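PDB 2X9X: CELL WALL surface anchor family protein from Streptococcus pneumoniae, which forms the shaft of the pneumococcal pilus as its repeating backbone subunit, and probably takes part in cell adhesion. Local coordinates for residues 295-300 and 368-373; 389-394 and 407-412; 315-320 and 342-347; 267-272 and 422-427. The protein carries 1 engineered substitution. All blocks are in the same frame, centred on the assembly; numbering follows the deposited sequence.

Contact 1 of 4, residues 295-300 and 368-373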
loop_
_atom_site.group_PDB
_atom_site.type_symbol
_atom_site.label_atom_id
_atom_site.label_comp_id
_atom_site.label_asym_id
_atom_site.label_seq_id
_atom_site.Cartn_x
_atom_site.Cartn_y
_atom_site.Cartn_z
ATOM N N LEU A 295 -19.471 12.399 4.832
ATOM C CA LEU A 295 -18.330 11.510 5.009
ATOM C C LEU A 295 -17.836 11.535 6.451
ATOM O O LEU A 295 -17.487 12.592 6.975
ATOM C CB LEU A 295 -17.193 11.909 4.066
ATOM C CG LEU A 295 -15.965 10.998 4.065
ATOM C CD1 LEU A 295 -16.297 9.666 3.412
ATOM C CD2 LEU A 295 -14.797 11.676 3.354
ATOM N N ALA A 296 -17.817 10.367 7.085
ATOM C CA ALA A 296 -17.339 10.239 8.459
ATOM C C ALA A 296 -16.306 9.126 8.569
ATOM O O ALA A 296 -16.319 8.173 7.780
ATOM C CB ALA A 296 -18.508 9.959 9.407
ATOM N N ARG A 297 -15.406 9.241 9.541
ATOM C CA ARG A 297 -14.571 8.099 9.896
ATOM C C ARG A 297 -15.434 7.115 10.683
ATOM O O ARG A 297 -16.343 7.515 11.421
ATOM C CB ARG A 297 -13.306 8.510 10.677
ATOM C CG ARG A 297 -13.536 9.120 12.068
ATOM C CD ARG A 297 -12.222 9.687 12.646
ATOM N NE ARG A 297 -11.722 10.752 11.784
ATOM C CZ ARG A 297 -12.040 12.035 11.916
ATOM N NH1 ARG A 297 -12.813 12.438 12.922
ATOM N NH2 ARG A 297 -11.566 12.919 11.050
ATOM N N LYS A 298 -15.173 5.829 10.494
ATOM C CA LYS A 298 -15.930 4.786 11.183
ATOM C C LYS A 298 -15.503 4.703 12.650
ATOM O O LYS A 298 -14.365 4.358 12.953
ATOM C CB LYS A 298 -15.747 3.442 10.474
ATOM C CG LYS A 298 -16.589 2.322 11.048
ATOM C CD LYS A 298 -17.132 1.409 9.956
ATOM C CE LYS A 298 -16.024 0.778 9.142
ATOM N NZ LYS A 298 -16.565 -0.278 8.232
ATOM N N ALA A 299 -16.425 5.031 13.552
ATOM C CA ALA A 299 -16.117 5.174 14.974
ATOM C C ALA A 299 -15.489 3.939 15.617
ATOM O O ALA A 299 -14.600 4.059 16.463
ATOM C CB ALA A 299 -17.364 5.598 15.750
ATOM N N ASP A 300 -15.946 2.753 15.228
ATOM C CA ASP A 300 -15.433 1.525 15.834
ATOM C C ASP A 300 -14.083 1.100 15.255
ATOM O O ASP A 300 -13.521 0.083 15.661
ATOM C CB ASP A 300 -16.448 0.385 15.717
ATOM C CG ASP A 300 -16.711 -0.020 14.282
ATOM O OD1 ASP A 300 -16.778 0.873 13.412
ATOM O OD2 ASP A 300 -16.857 -1.233 14.025
ATOM N N ASN A 368 -18.034 12.219 14.259
ATOM C CA ASN A 368 -17.041 11.539 13.429
ATOM C C ASN A 368 -16.961 12.054 11.995
ATOM O O ASN A 368 -16.138 11.585 11.207
ATOM C CB ASN A 368 -17.306 10.037 13.434
ATOM C CG ASN A 368 -17.176 9.443 14.813
ATOM O OD1 ASN A 368 -16.098 9.460 15.401
ATOM N ND2 ASN A 368 -18.278 8.934 15.349
ATOM N N VAL A 369 -17.813 13.018 11.663
ATOM C CA VAL A 369 -17.817 13.599 10.328
ATOM C C VAL A 369 -16.485 14.293 10.084
ATOM O O VAL A 369 -15.989 15.024 10.944
ATOM C CB VAL A 369 -18.998 14.588 10.131
ATOM C CG1 VAL A 369 -18.841 15.382 8.837
ATOM C CG2 VAL A 369 -20.326 13.840 10.132
ATOM N N VAL A 370 -15.895 14.029 8.923
ATOM C CA VAL A 370 -14.614 14.617 8.562
ATOM C C VAL A 370 -14.770 16.111 8.288
ATOM O O VAL A 370 -15.596 16.520 7.464
ATOM C CB VAL A 370 -14.004 13.918 7.325
ATOM C CG1 VAL A 370 -12.683 14.567 6.938
ATOM C CG2 VAL A 370 -13.810 12.426 7.590
ATOM N N LYS A 371 -13.978 16.919 8.984
ATOM C CA LYS A 371 -14.039 18.368 8.834
ATOM C C LYS A 371 -12.720 18.928 8.315
ATOM O O LYS A 371 -11.667 18.790 8.951
ATOM C CB LYS A 371 -14.427 19.039 10.155
ATOM C CG LYS A 371 -14.572 20.545 10.043
ATOM C CD LYS A 371 -15.518 21.086 11.090
ATOM C CE LYS A 371 -16.941 20.601 10.842
ATOM N NZ LYS A 371 -17.863 21.060 11.913
ATOM N N LEU A 372 -12.787 19.564 7.151
ATOM C CA LEU A 372 -11.606 20.143 6.525
ATOM C C LEU A 372 -11.534 21.626 6.863
ATOM O O LEU A 372 -12.565 22.283 6.989
ATOM C CB LEU A 372 -11.656 19.931 5.012
ATOM C CG LEU A 372 -11.938 18.485 4.589
ATOM C CD1 LEU A 372 -11.991 18.363 3.065
ATOM C CD2 LEU A 372 -10.897 17.542 5.183
ATOM N N VAL A 373 -10.315 22.144 7.019
ATOM C CA VAL A 373 -10.099 23.535 7.412
ATOM C C VAL A 373 -8.991 24.144 6.558
ATOM O O VAL A 373 -7.921 23.559 6.428
ATOM C CB VAL A 373 -9.670 23.642 8.900
ATOM C CG1 VAL A 373 -9.534 25.107 9.308
ATOM C CG2 VAL A 373 -10.657 22.905 9.824
HETATM O O HOH W 1 -17.176 15.110 5.739
HETATM O O HOH W 2 -12.219 15.787 11.178
HETATM O O HOH W 3 -13.773 10.963 15.319
HETATM O O HOH W 4 -14.069 15.051 13.010
#

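Contact 2 of 4, residues 389-394 and 407-412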
loop_
_atom_site.group_PDB
_atom_site.type_symbol
_atom_site.label_atom_id
_atom_site.label_comp_id
_atom_site.label_asym_id
_atom_site.label_seq_id
_atom_site.Cartn_x
_atom_site.Cartn_y
_atom_site.Cartn_z
ATOM N N THR A 389 -18.404 11.523 -7.783
ATOM C CA THR A 389 -18.808 12.918 -7.713
ATOM C C THR A 389 -19.277 13.236 -6.305
ATOM O O THR A 389 -20.247 12.651 -5.815
ATOM C CB THR A 389 -19.942 13.224 -8.701
ATOM O OG1 THR A 389 -19.535 12.846 -10.022
ATOM C CG2 THR A 389 -20.284 14.702 -8.675
ATOM N N TYR A 390 -18.574 14.153 -5.648
ATOM C CA TYR A 390 -18.900 14.522 -4.279
ATOM C C TYR A 390 -19.184 16.012 -4.202
ATOM O O TYR A 390 -19.007 16.738 -5.184
ATOM C CB TYR A 390 -17.756 14.144 -3.330
ATOM C CG TYR A 390 -17.357 12.689 -3.406
ATOM C CD1 TYR A 390 -18.107 11.705 -2.769
ATOM C CD2 TYR A 390 -16.228 12.296 -4.110
ATOM C CE1 TYR A 390 -17.741 10.370 -2.836
ATOM C CE2 TYR A 390 -15.856 10.966 -4.180
ATOM C CZ TYR A 390 -16.612 10.009 -3.544
ATOM O OH TYR A 390 -16.225 8.691 -3.618
ATOM N N TYR A 391 -19.624 16.466 -3.033
ATOM C CA TYR A 391 -20.019 17.859 -2.859
ATOM C C TYR A 391 -19.521 18.446 -1.542
ATOM O O TYR A 391 -19.805 17.913 -0.472
ATOM C CB TYR A 391 -21.542 17.982 -2.934
ATOM C CG TYR A 391 -22.113 17.523 -4.255
ATOM C CD1 TYR A 391 -22.392 18.431 -5.266
ATOM C CD2 TYR A 391 -22.354 16.177 -4.497
ATOM C CE1 TYR A 391 -22.907 18.015 -6.479
ATOM C CE2 TYR A 391 -22.870 15.750 -5.707
ATOM C CZ TYR A 391 -23.144 16.673 -6.693
ATOM O OH TYR A 391 -23.658 16.255 -7.901
ATOM N N LEU A 392 -18.771 19.542 -1.622
ATOM C CA LEU A 392 -18.357 20.252 -0.419
ATOM C C LEU A 392 -19.526 21.039 0.148
ATOM O O LEU A 392 -20.283 21.664 -0.597
ATOM C CB LEU A 392 -17.247 21.253 -0.729
ATOM C CG LEU A 392 -15.783 20.852 -0.830
ATOM C CD1 LEU A 392 -14.958 22.122 -1.058
ATOM C CD2 LEU A 392 -15.310 20.110 0.412
ATOM N N GLU A 393 -19.656 21.030 1.468
ATOM C CA GLU A 393 -20.577 21.931 2.144
ATOM C C GLU A 393 -19.829 22.753 3.185
ATOM O O GLU A 393 -19.209 22.200 4.096
ATOM C CB GLU A 393 -21.728 21.163 2.797
ATOM C CG GLU A 393 -22.740 22.073 3.474
ATOM C CD GLU A 393 -23.936 21.329 4.031
ATOM O OE1 GLU A 393 -24.481 20.446 3.333
ATOM O OE2 GLU A 393 -24.345 21.643 5.167
ATOM N N GLU A 394 -19.870 24.074 3.046
ATOM C CA GLU A 394 -19.207 24.933 4.017
ATOM C C GLU A 394 -20.005 24.960 5.315
ATOM O O GLU A 394 -21.214 25.188 5.303
ATOM C CB GLU A 394 -19.035 26.351 3.473
ATOM C CG GLU A 394 -18.119 27.216 4.322
ATOM C CD GLU A 394 -17.944 28.613 3.762
ATOM O OE1 GLU A 394 -18.940 29.361 3.694
ATOM O OE2 GLU A 394 -16.806 28.967 3.398
ATOM N N ARG A 407 -23.762 23.838 -2.197
ATOM C CA ARG A 407 -22.674 22.876 -2.149
ATOM C C ARG A 407 -21.827 23.026 -3.406
ATOM O O ARG A 407 -22.299 23.534 -4.430
ATOM C CB ARG A 407 -23.218 21.451 -2.020
ATOM C CG ARG A 407 -23.852 21.181 -0.666
ATOM C CD ARG A 407 -24.340 19.747 -0.541
ATOM N NE ARG A 407 -24.985 19.524 0.746
ATOM C CZ ARG A 407 -25.690 18.440 1.049
ATOM N NH1 ARG A 407 -25.843 17.477 0.151
ATOM N NH2 ARG A 407 -26.247 18.324 2.249
ATOM N N GLN A 408 -20.568 22.614 -3.332
ATOM C CA GLN A 408 -19.712 22.692 -4.506
ATOM C C GLN A 408 -19.273 21.319 -4.978
ATOM O O GLN A 408 -18.617 20.573 -4.253
ATOM C CB GLN A 408 -18.494 23.574 -4.266
ATOM C CG GLN A 408 -17.645 23.731 -5.517
ATOM C CD GLN A 408 -16.678 24.888 -5.428
ATOM O OE1 GLN A 408 -16.895 25.843 -4.679
ATOM N NE2 GLN A 408 -15.600 24.814 -6.200
ATOM N N LYS A 409 -19.649 21.006 -6.210
ATOM C CA LYS A 409 -19.345 19.728 -6.829
ATOM C C LYS A 409 -17.850 19.573 -7.083
ATOM O O LYS A 409 -17.170 20.520 -7.500
ATOM C CB LYS A 409 -20.115 19.622 -8.146
ATOM C CG LYS A 409 -19.940 18.326 -8.917
ATOM C CD LYS A 409 -20.702 18.415 -10.241
ATOM C CE LYS A 409 -20.695 17.107 -11.007
ATOM N NZ LYS A 409 -21.510 17.216 -12.253
ATOM N N PHE A 410 -17.335 18.382 -6.804
ATOM C CA PHE A 410 -15.995 18.013 -7.244
ATOM C C PHE A 410 -15.926 16.550 -7.667
ATOM O O PHE A 410 -16.711 15.714 -7.212
ATOM C CB PHE A 410 -14.915 18.368 -6.209
ATOM C CG PHE A 410 -15.003 17.600 -4.910
ATOM C CD1 PHE A 410 -14.218 16.474 -4.699
ATOM C CD2 PHE A 410 -15.821 18.041 -3.877
ATOM C CE1 PHE A 410 -14.272 15.782 -3.492
ATOM C CE2 PHE A 410 -15.879 17.359 -2.674
ATOM C CZ PHE A 410 -15.098 16.228 -2.479
ATOM N N GLU A 411 -15.005 16.256 -8.575
ATOM C CA GLU A 411 -14.846 14.903 -9.084
ATOM C C GLU A 411 -13.533 14.303 -8.609
ATOM O O GLU A 411 -12.468 14.891 -8.797
ATOM C CB GLU A 411 -14.888 14.901 -10.614
ATOM C CG GLU A 411 -16.094 15.605 -11.214
ATOM C CD GLU A 411 -17.324 14.726 -11.262
ATOM O OE1 GLU A 411 -18.363 15.183 -11.790
ATOM O OE2 GLU A 411 -17.248 13.577 -10.780
ATOM N N VAL A 412 -13.615 13.130 -7.987
ATOM C CA VAL A 412 -12.425 12.377 -7.616
ATOM C C VAL A 412 -12.166 11.331 -8.698
ATOM O O VAL A 412 -13.076 10.595 -9.097
ATOM C CB VAL A 412 -12.603 11.703 -6.247
ATOM C CG1 VAL A 412 -11.397 10.822 -5.910
ATOM C CG2 VAL A 412 -12.837 12.763 -5.168
#

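Contact 3 of 4, residues 315-320 and 342-347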
loop_
_atom_site.group_PDB
_atom_site.type_symbol
_atom_site.label_atom_id
_atom_site.label_comp_id
_atom_site.label_asym_id
_atom_site.label_seq_id
_atom_site.Cartn_x
_atom_site.Cartn_y
_atom_site.Cartn_z
ATOM N N ASP A 315 -8.493 22.187 18.292
ATOM C CA ASP A 315 -8.552 23.288 19.246
ATOM C C ASP A 315 -7.372 24.243 19.057
ATOM O O ASP A 315 -7.542 25.463 19.058
ATOM C CB ASP A 315 -8.585 22.761 20.682
ATOM C CG ASP A 315 -9.907 22.105 21.034
ATOM O OD1 ASP A 315 -10.905 22.346 20.320
ATOM O OD2 ASP A 315 -9.951 21.353 22.030
ATOM N N ALA A 316 -6.175 23.682 18.892
ATOM C CA ALA A 316 -4.982 24.499 18.681
ATOM C C ALA A 316 -5.040 25.255 17.349
ATOM O O ALA A 316 -4.571 26.390 17.255
ATOM C CB ALA A 316 -3.723 23.645 18.763
ATOM N N LEU A 317 -5.606 24.623 16.324
ATOM C CA LEU A 317 -5.783 25.274 15.026
ATOM C C LEU A 317 -6.745 26.452 15.153
ATOM O O LEU A 317 -6.495 27.537 14.617
ATOM C CB LEU A 317 -6.285 24.276 13.980
ATOM C CG LEU A 317 -6.605 24.825 12.584
ATOM C CD1 LEU A 317 -5.424 25.599 11.987
ATOM C CD2 LEU A 317 -7.037 23.697 11.655
ATOM N N ASP A 318 -7.839 26.237 15.878
ATOM C CA ASP A 318 -8.788 27.308 16.159
ATOM C C ASP A 318 -8.094 28.501 16.809
ATOM O O ASP A 318 -8.379 29.648 16.473
ATOM C CB ASP A 318 -9.918 26.813 17.063
ATOM C CG ASP A 318 -10.890 25.901 16.339
ATOM O OD1 ASP A 318 -10.768 25.750 15.103
ATOM O OD2 ASP A 318 -11.780 25.336 17.010
ATOM N N ARG A 319 -7.184 28.226 17.739
ATOM C CA ARG A 319 -6.460 29.286 18.429
ATOM C C ARG A 319 -5.534 30.021 17.470
ATOM O O ARG A 319 -5.398 31.244 17.536
ATOM C CB ARG A 319 -5.646 28.723 19.600
ATOM C CG ARG A 319 -6.474 28.266 20.790
ATOM C CD ARG A 319 -5.612 28.102 22.040
ATOM N NE ARG A 319 -4.503 27.170 21.843
ATOM C CZ ARG A 319 -4.583 25.857 22.044
ATOM N NH1 ARG A 319 -5.725 25.310 22.442
ATOM N NH2 ARG A 319 -3.523 25.088 21.842
ATOM N N ALA A 320 -4.894 29.265 16.585
ATOM C CA ALA A 320 -3.945 29.841 15.640
ATOM C C ALA A 320 -4.666 30.713 14.625
ATOM O O ALA A 320 -4.191 31.794 14.270
ATOM C CB ALA A 320 -3.161 28.744 14.938
ATOM N N LYS A 342 1.271 25.587 10.101
ATOM C CA LYS A 342 1.794 24.494 10.917
ATOM C C LYS A 342 0.681 23.802 11.699
ATOM O O LYS A 342 0.590 22.571 11.725
ATOM C CB LYS A 342 2.856 25.014 11.887
ATOM C CG LYS A 342 4.157 25.428 11.226
ATOM C CD LYS A 342 5.092 24.241 11.040
ATOM C CE LYS A 342 6.491 24.699 10.660
ATOM N NZ LYS A 342 7.086 25.593 11.695
ATOM N N ALA A 343 -0.157 24.602 12.349
ATOM C CA ALA A 343 -1.254 24.069 13.145
ATOM C C ALA A 343 -2.243 23.311 12.263
ATOM O O ALA A 343 -2.784 22.268 12.659
ATOM C CB ALA A 343 -1.956 25.190 13.896
ATOM N N GLN A 344 -2.477 23.827 11.059
ATOM C CA GLN A 344 -3.395 23.169 10.138
ATOM C C GLN A 344 -2.805 21.848 9.652
ATOM O O GLN A 344 -3.523 20.850 9.522
ATOM C CB GLN A 344 -3.746 24.087 8.959
ATOM C CG GLN A 344 -4.902 23.588 8.097
ATOM C CD GLN A 344 -4.441 22.826 6.869
ATOM O OE1 GLN A 344 -5.210 22.618 5.922
ATOM N NE2 GLN A 344 -3.187 22.408 6.872
ATOM N N ALA A 345 -1.496 21.838 9.408
ATOM C CA ALA A 345 -0.812 20.626 8.966
ATOM C C ALA A 345 -0.847 19.558 10.058
ATOM O O ALA A 345 -1.011 18.369 9.771
ATOM C CB ALA A 345 0.625 20.932 8.557
ATOM N N ALA A 346 -0.707 19.982 11.313
ATOM C CA ALA A 346 -0.784 19.047 12.439
ATOM C C ALA A 346 -2.177 18.433 12.533
ATOM O O ALA A 346 -2.322 17.225 12.734
ATOM C CB ALA A 346 -0.416 19.740 13.745
ATOM N N TYR A 347 -3.199 19.271 12.381
ATOM C CA TYR A 347 -4.582 18.803 12.385
ATOM C C TYR A 347 -4.846 17.857 11.212
ATOM O O TYR A 347 -5.421 16.778 11.385
ATOM C CB TYR A 347 -5.557 19.992 12.362
ATOM C CG TYR A 347 -6.991 19.584 12.141
ATOM C CD1 TYR A 347 -7.693 18.886 13.117
ATOM C CD2 TYR A 347 -7.643 19.883 10.951
ATOM C CE1 TYR A 347 -9.004 18.494 12.914
ATOM C CE2 TYR A 347 -8.958 19.499 10.741
ATOM C CZ TYR A 347 -9.633 18.804 11.727
ATOM O OH TYR A 347 -10.941 18.413 11.521
#

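Contact 4 of 4, residues 267-272 and 422-427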
loop_
_atom_site.group_PDB
_atom_site.type_symbol
_atom_site.label_atom_id
_atom_site.label_comp_id
_atom_site.label_asym_id
_atom_site.label_seq_id
_atom_site.Cartn_x
_atom_site.Cartn_y
_atom_site.Cartn_z
ATOM N N LYS A 267 -7.604 18.123 -3.869
ATOM C CA LYS A 267 -7.082 19.333 -3.235
ATOM C C LYS A 267 -8.004 20.518 -3.509
ATOM O O LYS A 267 -8.638 20.586 -4.569
ATOM C CB LYS A 267 -5.691 19.660 -3.776
ATOM C CG LYS A 267 -4.642 18.602 -3.510
ATOM C CD LYS A 267 -3.389 18.872 -4.338
ATOM C CE LYS A 267 -2.309 17.840 -4.069
ATOM N NZ LYS A 267 -1.286 17.822 -5.156
ATOM N N PHE A 268 -8.071 21.444 -2.553
ATOM C CA PHE A 268 -8.901 22.646 -2.657
ATOM C C PHE A 268 -8.140 23.888 -2.190
ATOM O O PHE A 268 -7.262 23.795 -1.327
ATOM C CB PHE A 268 -10.150 22.510 -1.781
ATOM C CG PHE A 268 -10.962 21.276 -2.050
ATOM C CD1 PHE A 268 -11.995 21.300 -2.970
ATOM C CD2 PHE A 268 -10.706 20.099 -1.366
ATOM C CE1 PHE A 268 -12.756 20.163 -3.215
ATOM C CE2 PHE A 268 -11.461 18.962 -1.605
ATOM C CZ PHE A 268 -12.486 18.997 -2.531
ATOM N N VAL A 269 -8.491 25.049 -2.745
ATOM C CA VAL A 269 -8.012 26.329 -2.219
ATOM C C VAL A 269 -9.181 27.291 -2.015
ATOM O O VAL A 269 -9.959 27.546 -2.937
ATOM C CB VAL A 269 -6.967 27.008 -3.138
ATOM C CG1 VAL A 269 -6.550 28.368 -2.561
ATOM C CG2 VAL A 269 -5.755 26.112 -3.333
ATOM N N LYS A 270 -9.300 27.807 -0.798
ATOM C CA LYS A 270 -10.303 28.813 -0.466
ATOM C C LYS A 270 -9.787 30.218 -0.765
ATOM O O LYS A 270 -8.769 30.643 -0.208
ATOM C CB LYS A 270 -10.667 28.715 1.013
ATOM C CG LYS A 270 -11.880 29.536 1.402
ATOM C CD LYS A 270 -13.136 28.920 0.815
ATOM C CE LYS A 270 -14.334 29.813 1.027
ATOM N NZ LYS A 270 -14.174 31.086 0.273
ATOM N N VAL A 271 -10.495 30.943 -1.631
ATOM C CA VAL A 271 -10.122 32.316 -1.980
ATOM C C VAL A 271 -11.317 33.262 -1.919
ATOM O O VAL A 271 -12.458 32.832 -1.732
ATOM C CB VAL A 271 -9.545 32.402 -3.411
ATOM C CG1 VAL A 271 -8.266 31.588 -3.531
ATOM C CG2 VAL A 271 -10.577 31.938 -4.424
ATOM N N ASN A 272 -11.051 34.557 -2.080
ATOM C CA ASN A 272 -12.122 35.524 -2.296
ATOM C C ASN A 272 -12.203 35.909 -3.770
ATOM O O ASN A 272 -11.567 35.276 -4.614
ATOM C CB ASN A 272 -11.971 36.755 -1.392
ATOM C CG ASN A 272 -10.715 37.564 -1.689
ATOM O OD1 ASN A 272 -10.080 37.402 -2.731
ATOM N ND2 ASN A 272 -10.357 38.450 -0.763
ATOM N N GLN A 422 -6.884 22.124 -13.577
ATOM C CA GLN A 422 -7.996 22.337 -12.657
ATOM C C GLN A 422 -8.170 23.828 -12.355
ATOM O O GLN A 422 -7.841 24.670 -13.192
ATOM C CB GLN A 422 -7.828 21.471 -11.403
ATOM C CG GLN A 422 -7.361 20.050 -11.756
ATOM C CD GLN A 422 -7.539 19.040 -10.637
ATOM O OE1 GLN A 422 -6.608 18.299 -10.299
ATOM N NE2 GLN A 422 -8.739 18.989 -10.069
ATOM N N GLY A 423 -8.690 24.163 -11.179
ATOM C CA GLY A 423 -9.092 25.534 -10.900
ATOM C C GLY A 423 -8.017 26.533 -10.500
ATOM O O GLY A 423 -8.104 27.717 -10.852
ATOM N N ILE A 424 -7.008 26.070 -9.768
ATOM C CA ILE A 424 -6.026 26.959 -9.159
ATOM C C ILE A 424 -4.838 26.154 -8.651
ATOM O O ILE A 424 -4.959 24.954 -8.420
ATOM C CB ILE A 424 -6.658 27.737 -7.977
ATOM C CG1 ILE A 424 -5.697 28.802 -7.441
ATOM C CG2 ILE A 424 -7.107 26.777 -6.862
ATOM C CD1 ILE A 424 -6.343 29.752 -6.462
ATOM N N GLU A 425 -3.692 26.813 -8.491
ATOM C CA GLU A 425 -2.519 26.194 -7.872
ATOM C C GLU A 425 -2.779 25.913 -6.393
ATOM O O GLU A 425 -3.135 26.821 -5.646
ATOM C CB GLU A 425 -1.302 27.120 -7.985
ATOM C CG GLU A 425 -0.737 27.271 -9.385
ATOM C CD GLU A 425 0.218 28.452 -9.503
ATOM O OE1 GLU A 425 0.026 29.449 -8.776
ATOM O OE2 GLU A 425 1.155 28.382 -10.327
ATOM N N TYR A 426 -2.606 24.663 -5.967
ATOM C CA TYR A 426 -2.700 24.347 -4.543
ATOM C C TYR A 426 -1.748 25.250 -3.769
ATOM O O TYR A 426 -2.132 25.900 -2.796
ATOM C CB TYR A 426 -2.322 22.888 -4.304
ATOM C CG TYR A 426 -2.726 22.326 -2.961
ATOM C CD1 TYR A 426 -4.002 22.538 -2.444
ATOM C CD2 TYR A 426 -1.845 21.536 -2.227
ATOM C CE1 TYR A 426 -4.380 21.987 -1.223
ATOM C CE2 TYR A 426 -2.214 20.988 -1.013
ATOM C CZ TYR A 426 -3.481 21.217 -0.515
ATOM O OH TYR A 426 -3.850 20.662 0.693
ATOM N N THR A 427 -0.496 25.285 -4.212
ATOM C CA THR A 427 0.494 26.170 -3.618
ATOM C C THR A 427 0.912 27.201 -4.657
ATOM O O THR A 427 1.390 26.850 -5.736
ATOM C CB THR A 427 1.716 25.390 -3.102
ATOM O OG1 THR A 427 1.284 24.405 -2.153
ATOM C CG2 THR A 427 2.706 26.325 -2.429
#

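Contact 1 of 4, residues 295-300 and 368-373
A single beta bridge joins Ala-296 of strand 294-297 to Val-369, in the segment that leads into strand 372-373. It ties the short two-stranded sheet of 294-297 and 358-361 to the chain running into the neighbouring four-stranded sheet. Two backbone bonds make the bridge. Val-370 N donates to Leu-295 O at 2.9 Å, nearly straight and in the carbonyl plane. Arg-297 N donates to Asn-368 O at 3.0 Å, tilted from that carbonyl's plane. Ala-296 itself bonds back to Glu-359, so strand 294-297 is held along both edges.

Arg-297 and Asn-368 carry most of the side-chain contact. Arg-297 CG sits between backbone N and carbonyl carbon (chi1 65°), and the chain bends again at chi3. The guanidinium is thus brought back beside the partner segment. One face lies over Asn-368 O, and its plane stands 80° from the Asn-368 amide. Three waters lie at its edge and carry it to Lys-371 N, Asn-368 OD1 and Val-369 O, while NE bonds to Asn-355. These partners take up N-H groups of a buried guanidinium. The Asn-368 side chain crosses that of Arg-297 at about a right angle, and its ND2 lies 3.5 Å from Ala-299 CB. On the apolar side, Val-370 CG2 approaches Leu-295 CG at 4.4 Å. A further water donates to both Leu-295 O, at 2.8 Å, and Val-370 O, at 2.7 Å.

Contact 2 of 4, residues 389-394 and 407-412
Phe-410 lays one face of its ring under CB of Tyr-390. The CB is 3.9 Å from the ring centroid and 27° off the normal, a CH-pi contact. Phe-410 CG takes the place between backbone N and carbonyl carbon (chi1 66°), which swings the ring across to the neighbouring strand. The two aromatic planes are 40° apart, an oblique pairing. Leu-392 meets the same Phe-410 ring, with CG 4.0 Å from CE2. Val-412 CG2 comes to the edge of the Tyr-390 ring, 3.6 Å from CD2, and Tyr-390 OH bonds to Leu-386 O.

Thr-389, Tyr-391, Lys-409 and Glu-411 occupy the other face. Lys-409 lies alongside Tyr-391, pointing the same way, with CB 3.6 Å from CE1. Thr-389 OG1 donates to Glu-411 OE2, 2.5 Å apart in the model, on the syn side of the carboxylate. At the far end Arg-407 grips one oxygen, Glu-393 OE1, side-on in a salt bridge: NE at 2.8 Å and NH2 at 3.0 Å. The carboxylate and guanidinium are nearly coplanar. Glu-393 OE2 goes on to Lys-364, and Arg-407 NH1 to Ala-288 O and Ala-291 O.

The backbones are bonded in both directions at the hydrogen-bonded pairs Tyr-390 with Phe-410 and Leu-392 with Gln-408. This is an antiparallel pair at the margin of a four-stranded sheet. Its apolar face packs on strand 260-271, consistent with the beta sandwich of prealbumin-like domains.

Contact 3 of 4, residues 315-320 and 342-347
Leu-317 carries most of this contact, reaching from segment 315-320 of helix 304-325 to Ala-343 and Gln-344 in segment 342-347 of helix 338-354. Its CG stands anti to the backbone N (chi1 176°), which sends both methyl groups at the opposing helix. CD1 lies 3.6 Å from the backbone N of Gln-344 and 3.8 Å from Gln-344 CB, so it packs on main chain as much as on side chains. The second methyl, CD2, goes to Tyr-347 and meets its CD2 at 3.9 Å. The two side chains cross at about a right angle.

Ala-343 is the other main partner. Its CB touches both Leu-317 CD1, at 4.0 Å, and Ala-320 CB, at 3.9 Å. The axes of the two segments come within 8.7 Å and run nearly antiparallel, at 161°. No hydrogen bond links the two segments, and the contact is apolar.

The two helices form an antiparallel helical hairpin. It is inserted in the chain between strands 294-297 and 358-361. Tyr-347 also rests on Val-310 and Thr-313 of the first helix, and its OH bonds to Lys-371 O. Leu-317 and Tyr-347 both touch Val-373, which seats the hairpin on strand 372-373.

Contact 4 of 4, residues 267-272 and 422-427
Val-269 and Tyr-426 are the residues whose CA atoms come nearest, 6.1 Å apart. Segment 267-272, at the end of strand 260-271, is extended, while 422-427 is an irregular loop. No hydrogen bond joins the two segments. In the loop, Gly-423 and Ile-424 form a classic beta bulge opposite Ala-435.

Side chains make most of the contact, several of them against backbone oxygens. Lys-267 passes across one face of the Tyr-426 ring. Its CD lies 3.9 Å from the centroid, 19° off the normal, a CH-pi contact. Its CB is also close, 3.6 Å from CD1. The lysine chain is extended beyond CG, and NZ runs on to Tyr-417 O. At the ring edge, in plane, Phe-268 O comes within 3.4 Å of CE1. Val-269 CB meets Ile-424 CG2 at 3.7 Å, and its own CG2 rests on Glu-425 O. Val-271 CG1 and Ile-424 CD1 reach toward each other tip to tip, 4.0 Å apart. Arg-277 binds the carbonyls of Glu-425 and Tyr-426 and so pins the loop.

Lys-270 points away from the loop. Its NZ is covalently linked to Asn-440 CG, beside Glu-394. This is the intramolecular Lys-Asn isopeptide bond typical of Cna-B-like pilin domains.

All four contacts lie in the C-terminal part of the chain. Contact 4 closes the widest loop and encloses the others. Contact 1 comes next and holds the helical hairpin of contact 3 within it; contact 2 follows in series. Contacts 1 and 2 reach one four-stranded antiparallel sheet, with centres about 16 Å apart. Contacts 2 and 4, with centres about 14 Å apart, meet where Leu-392 and Phe-410 pack on Phe-268, joining that sheet to strand 260-271. Contacts 1 and 3, with centres about 17 Å apart, touch where strand 372-373 meets the hairpin. The C-terminal region is thus a core of packed sheets with a helical hairpin on it, fastened by the Lys-270 to Asn-440 link, which probably stiffens the subunit within the pilus.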